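Local coordinates for protein Alp7A (Bacillus subtilis, PDB 5EC0) that is an actin-like, ADP-binding protein of the bacterial cytoskeleton that probably polymerises into filaments to segregate plasmids, at residues Y15-T28 with T100-K112. Sequence-based numbering, arbitrary orientation.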
loop_
_atom_site.group_PDB
_atom_site.type_symbol
_atom_site.label_atom_id
_atom_site.label_comp_id
_atom_site.label_asym_id
_atom_site.label_seq_id
_atom_site.Cartn_x
_atom_site.Cartn_y
_atom_site.Cartn_z
ATOM N N TYR A 15 0.258 0.370 6.023
ATOM C CA TYR A 15 -0.168 1.727 5.741
ATOM C C TYR A 15 1.040 2.468 5.161
ATOM O O TYR A 15 2.107 2.430 5.756
ATOM C CB TYR A 15 -0.660 2.405 7.034
ATOM C CG TYR A 15 -0.835 3.903 6.948
ATOM C CD1 TYR A 15 0.250 4.764 7.104
ATOM C CD2 TYR A 15 -2.085 4.457 6.730
ATOM C CE1 TYR A 15 0.092 6.137 7.025
ATOM C CE2 TYR A 15 -2.258 5.839 6.666
ATOM C CZ TYR A 15 -1.162 6.669 6.801
ATOM O OH TYR A 15 -1.325 8.024 6.734
ATOM N N MET A 16 0.882 3.121 4.011
ATOM C CA MET A 16 1.990 3.864 3.412
ATOM C C MET A 16 1.479 5.207 2.980
ATOM O O MET A 16 0.330 5.323 2.520
ATOM C CB MET A 16 2.596 3.106 2.220
ATOM C CG MET A 16 2.752 1.588 2.431
ATOM S SD MET A 16 3.468 0.801 0.992
ATOM C CE MET A 16 2.261 1.268 -0.234
ATOM N N ASN A 17 2.307 6.237 3.101
ATOM C CA ASN A 17 1.756 7.512 2.718
ATOM C C ASN A 17 2.905 8.408 2.214
ATOM O O ASN A 17 4.054 8.280 2.645
ATOM C CB ASN A 17 1.011 8.130 3.924
ATOM C CG ASN A 17 1.955 8.564 5.030
ATOM O OD1 ASN A 17 2.710 9.523 4.866
ATOM N ND2 ASN A 17 2.173 7.674 5.957
ATOM N N LEU A 18 2.596 9.343 1.335
ATOM C CA LEU A 18 3.559 10.379 1.013
ATOM C C LEU A 18 3.016 11.725 1.470
ATOM O O LEU A 18 1.897 12.120 1.110
ATOM C CB LEU A 18 3.851 10.414 -0.490
ATOM C CG LEU A 18 4.580 9.274 -1.193
ATOM C CD1 LEU A 18 4.303 9.330 -2.708
ATOM C CD2 LEU A 18 6.062 9.424 -0.925
ATOM N N ILE A 19 3.800 12.425 2.272
ATOM C CA ILE A 19 3.396 13.731 2.768
ATOM C C ILE A 19 4.388 14.754 2.278
ATOM O O ILE A 19 5.542 14.735 2.684
ATOM C CB ILE A 19 3.325 13.759 4.301
ATOM C CG1 ILE A 19 2.390 12.648 4.799
ATOM C CG2 ILE A 19 2.852 15.100 4.771
ATOM C CD1 ILE A 19 2.420 12.437 6.292
ATOM N N ASP A 20 3.908 15.649 1.414
ATOM C CA ASP A 20 4.740 16.573 0.637
ATOM C C ASP A 20 5.996 15.889 0.113
ATOM O O ASP A 20 7.095 16.416 0.247
ATOM C CB ASP A 20 5.107 17.812 1.464
ATOM C CG ASP A 20 3.919 18.746 1.684
ATOM O OD1 ASP A 20 2.981 18.718 0.856
ATOM O OD2 ASP A 20 3.923 19.507 2.683
ATOM N N GLY A 21 5.821 14.701 -0.472
ATOM C CA GLY A 21 6.926 13.959 -1.059
ATOM C C GLY A 21 7.743 13.159 -0.062
ATOM O O GLY A 21 8.691 12.471 -0.435
ATOM N N TYR A 22 7.379 13.234 1.210
ATOM C CA TYR A 22 8.085 12.465 2.219
ATOM C C TYR A 22 7.392 11.131 2.486
ATOM O O TYR A 22 6.205 11.075 2.860
ATOM C CB TYR A 22 8.209 13.271 3.513
ATOM C CG TYR A 22 8.967 12.561 4.616
ATOM C CD1 TYR A 22 10.352 12.499 4.611
ATOM C CD2 TYR A 22 8.289 11.947 5.660
ATOM C CE1 TYR A 22 11.047 11.842 5.630
ATOM C CE2 TYR A 22 8.970 11.299 6.679
ATOM C CZ TYR A 22 10.345 11.248 6.659
ATOM O OH TYR A 22 11.003 10.597 7.675
ATOM N N PHE A 23 8.156 10.057 2.312
ATOM C CA PHE A 23 7.666 8.699 2.529
ATOM C C PHE A 23 7.922 8.128 3.939
ATOM O O PHE A 23 9.017 8.256 4.494
ATOM C CB PHE A 23 8.287 7.751 1.493
ATOM C CG PHE A 23 7.896 6.309 1.681
ATOM C CD1 PHE A 23 6.704 5.825 1.145
ATOM C CD2 PHE A 23 8.715 5.437 2.402
ATOM C CE1 PHE A 23 6.322 4.496 1.322
ATOM C CE2 PHE A 23 8.343 4.105 2.593
ATOM C CZ PHE A 23 7.145 3.631 2.049
ATOM N N PHE A 24 6.894 7.501 4.510
ATOM C CA PHE A 24 7.075 6.574 5.625
ATOM C C PHE A 24 5.879 5.634 5.645
ATOM O O PHE A 24 4.871 5.891 4.986
ATOM C CB PHE A 24 7.241 7.299 6.984
ATOM C CG PHE A 24 6.007 8.019 7.455
ATOM C CD1 PHE A 24 5.019 7.345 8.165
ATOM C CD2 PHE A 24 5.841 9.377 7.212
ATOM C CE1 PHE A 24 3.881 8.009 8.613
ATOM C CE2 PHE A 24 4.708 10.050 7.674
ATOM C CZ PHE A 24 3.725 9.359 8.375
ATOM N N GLU A 25 6.012 4.540 6.381
ATOM C CA GLU A 25 4.973 3.529 6.457
ATOM C C GLU A 25 4.895 2.947 7.867
ATOM O O GLU A 25 5.826 3.074 8.653
ATOM C CB GLU A 25 5.217 2.421 5.429
ATOM C CG GLU A 25 6.628 1.870 5.395
ATOM C CD GLU A 25 6.787 0.726 4.392
ATOM O OE1 GLU A 25 5.762 0.182 3.952
ATOM O OE2 GLU A 25 7.935 0.364 4.040
ATOM N N LEU A 26 3.765 2.324 8.169
ATOM C CA LEU A 26 3.449 1.814 9.495
ATOM C C LEU A 26 2.785 0.482 9.321
ATOM O O LEU A 26 2.045 0.296 8.355
ATOM C CB LEU A 26 2.482 2.743 10.252
ATOM C CG LEU A 26 2.785 4.220 10.503
ATOM C CD1 LEU A 26 1.533 4.936 11.008
ATOM C CD2 LEU A 26 3.916 4.344 11.505
ATOM N N PRO A 27 3.017 -0.441 10.262
ATOM C CA PRO A 27 2.221 -1.671 10.306
ATOM C C PRO A 27 0.740 -1.323 10.391
ATOM O O PRO A 27 0.402 -0.318 11.017
ATOM C CB PRO A 27 2.707 -2.366 11.580
ATOM C CG PRO A 27 4.084 -1.835 11.794
ATOM C CD PRO A 27 4.083 -0.424 11.279
ATOM N N THR A 28 -0.119 -2.133 9.782
ATOM C CA THR A 28 -1.550 -1.815 9.671
ATOM C C THR A 28 -2.328 -1.963 10.986
ATOM O O THR A 28 -3.395 -1.375 11.155
ATOM C CB THR A 28 -2.206 -2.699 8.569
ATOM O OG1 THR A 28 -1.600 -2.402 7.307
ATOM C CG2 THR A 28 -3.699 -2.444 8.444
ATOM N N THR A 100 -5.580 5.263 11.842
ATOM C CA THR A 100 -4.204 5.219 11.363
ATOM C C THR A 100 -3.786 6.554 10.722
ATOM O O THR A 100 -2.700 7.066 10.995
ATOM C CB THR A 100 -4.000 4.077 10.368
ATOM O OG1 THR A 100 -4.560 2.878 10.914
ATOM C CG2 THR A 100 -2.517 3.849 10.126
ATOM N N PHE A 101 -4.664 7.134 9.903
ATOM C CA PHE A 101 -4.389 8.424 9.276
ATOM C C PHE A 101 -4.078 9.517 10.311
ATOM O O PHE A 101 -3.141 10.299 10.137
ATOM C CB PHE A 101 -5.579 8.828 8.388
ATOM C CG PHE A 101 -5.796 10.307 8.277
ATOM C CD1 PHE A 101 -5.001 11.085 7.445
ATOM C CD2 PHE A 101 -6.841 10.924 8.978
ATOM C CE1 PHE A 101 -5.226 12.467 7.324
ATOM C CE2 PHE A 101 -7.078 12.301 8.859
ATOM C CZ PHE A 101 -6.271 13.070 8.040
ATOM N N LEU A 102 -4.856 9.552 11.388
ATOM C CA LEU A 102 -4.698 10.578 12.423
ATOM C C LEU A 102 -3.356 10.463 13.130
ATOM O O LEU A 102 -2.655 11.461 13.338
ATOM C CB LEU A 102 -5.823 10.491 13.451
ATOM C CG LEU A 102 -7.245 10.834 13.027
ATOM C CD1 LEU A 102 -8.215 10.602 14.196
ATOM C CD2 LEU A 102 -7.332 12.281 12.520
ATOM N N ALA A 103 -3.017 9.235 13.503
ATOM C CA ALA A 103 -1.742 8.927 14.147
ATOM C C ALA A 103 -0.563 9.208 13.207
ATOM O O ALA A 103 0.452 9.773 13.621
ATOM C CB ALA A 103 -1.721 7.469 14.619
ATOM N N ALA A 104 -0.708 8.816 11.942
ATOM C CA ALA A 104 0.307 9.105 10.932
ATOM C C ALA A 104 0.560 10.608 10.822
ATOM O O ALA A 104 1.705 11.052 10.871
ATOM C CB ALA A 104 -0.101 8.527 9.560
ATOM N N THR A 105 -0.514 11.379 10.670
ATOM C CA THR A 105 -0.402 12.823 10.538
ATOM C C THR A 105 0.253 13.442 11.801
ATOM O O THR A 105 1.067 14.353 11.699
ATOM C CB THR A 105 -1.782 13.468 10.304
ATOM O OG1 THR A 105 -2.426 12.863 9.172
ATOM C CG2 THR A 105 -1.637 14.972 10.083
ATOM N N ALA A 106 -0.120 12.950 12.981
ATOM C CA ALA A 106 0.432 13.467 14.229
ATOM C C ALA A 106 1.918 13.132 14.327
ATOM O O ALA A 106 2.724 13.931 14.824
ATOM C CB ALA A 106 -0.323 12.907 15.421
ATOM N N TYR A 107 2.276 11.951 13.832
ATOM C CA TYR A 107 3.672 11.547 13.788
ATOM C C TYR A 107 4.498 12.476 12.898
ATOM O O TYR A 107 5.586 12.928 13.275
ATOM C CB TYR A 107 3.807 10.117 13.287
ATOM C CG TYR A 107 5.237 9.781 12.956
ATOM C CD1 TYR A 107 6.208 9.743 13.952
ATOM C CD2 TYR A 107 5.626 9.534 11.646
ATOM C CE1 TYR A 107 7.525 9.446 13.656
ATOM C CE2 TYR A 107 6.940 9.235 11.341
ATOM C CZ TYR A 107 7.882 9.194 12.357
ATOM O OH TYR A 107 9.185 8.907 12.054
ATOM N N TYR A 108 3.981 12.751 11.706
ATOM C CA TYR A 108 4.681 13.629 10.778
ATOM C C TYR A 108 4.816 15.029 11.373
ATOM O O TYR A 108 5.853 15.680 11.214
ATOM C CB TYR A 108 3.956 13.690 9.437
ATOM C CG TYR A 108 4.624 14.597 8.432
ATOM C CD1 TYR A 108 5.647 14.121 7.608
ATOM C CD2 TYR A 108 4.226 15.921 8.291
ATOM C CE1 TYR A 108 6.256 14.943 6.675
ATOM C CE2 TYR A 108 4.840 16.760 7.367
ATOM C CZ TYR A 108 5.850 16.266 6.557
ATOM O OH TYR A 108 6.453 17.095 5.627
ATOM N N GLN A 109 3.772 15.482 12.070
ATOM C CA GLN A 109 3.811 16.795 12.708
ATOM C C GLN A 109 4.900 16.844 13.777
ATOM O O GLN A 109 5.627 17.834 13.879
ATOM C CB GLN A 109 2.461 17.152 13.331
ATOM C CG GLN A 109 2.311 18.624 13.658
ATOM C CD GLN A 109 3.039 19.073 14.941
ATOM O OE1 GLN A 109 3.041 18.373 15.961
ATOM N NE2 GLN A 109 3.655 20.252 14.884
ATOM N N ALA A 110 5.000 15.782 14.573
ATOM C CA ALA A 110 6.000 15.715 15.641
ATOM C C ALA A 110 7.408 15.638 15.061
ATOM O O ALA A 110 8.335 16.236 15.595
ATOM C CB ALA A 110 5.743 14.522 16.544
ATOM N N LEU A 111 7.556 14.893 13.968
ATOM C CA LEU A 111 8.852 14.722 13.320
ATOM C C LEU A 111 9.345 16.008 12.668
ATOM O O LEU A 111 10.472 16.422 12.901
ATOM C CB LEU A 111 8.785 13.605 12.268
ATOM C CG LEU A 111 10.100 13.160 11.616
ATOM C CD1 LEU A 111 11.048 12.545 12.652
ATOM C CD2 LEU A 111 9.847 12.175 10.478
ATOM N N LYS A 112 8.501 16.640 11.855
ATOM C CA LYS A 112 8.943 17.756 11.019
ATOM C C LYS A 112 8.470 19.138 11.478
ATOM O O LYS A 112 8.871 20.139 10.895
ATOM C CB LYS A 112 8.485 17.545 9.575
ATOM C CG LYS A 112 8.845 16.196 8.984
ATOM C CD LYS A 112 10.327 16.104 8.628
ATOM C CE LYS A 112 10.565 14.992 7.597
ATOM N NZ LYS A 112 11.937 14.995 6.988
HETATM O O HOH W 1 8.217 16.464 3.596
HETATM O O HOH W 2 9.759 8.563 9.468
#
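Ile-19 lays its CG2 methyl over the centre of the Tyr-108 ring, 3.6 Å from the centroid, a CH-pi contact. CG2 is anti to the backbone N, and CG1, at chi1 -55°, carries CD1 to Tyr-108 CB. The opposite face of this ring takes Lys-112 CG, and Tyr-22 CD2 meets its edge. The planes of Tyr-22 and Tyr-108 are inclined at 52°, so the pair is oblique. Lys-112 bends at chi2 and brings CE over the face of Tyr-22, 3.8 Å from the centroid. Its NZ sits off-centre above the same ring at 4.1 Å from the centroid, a cation-pi contact. Leu-111 CD2 touches Tyr-22 OH. A leucine in place of Tyr-22 would probably leave the Lys-112 ammonium without its aromatic partner and break the water link to Tyr-107 OH. That water lies 2.7 Å from Tyr-107 OH and 3.0 Å from Tyr-22 OH. Further along, the edge of Tyr-107 points at the face of Phe-24, an edge-to-face pair with planes at 80°. Phe-24 CZ also rests near Ala-104 O and CB. Thr-100 CG2 covers a face of Tyr-15, 3.9 Å from the centroid, while Thr-100 OG1 bonds to Ile-96 O. Leu-26 CD1 fills in beside Ala-104 CB, 4.2 Å away.

The hairpin 15-27 turns through a type I' turn at 19-22 and packs one face on helix 95-112. Strand 14-19 pairs with strand 2-10, and the far face meets helix 364-386. This is a sheet-on-helix layer of the actin-like fold; the Thr-28 end approaches the bound ADP. No direct hydrogen bond joins the two segments. Ring faces, methyls and one off-centre cation hold them, with one water bridging Tyr-22 and Tyr-107, and a second that bonds Tyr-108 OH and only weakly Ile-19 O, which implies a mainly apolar interface.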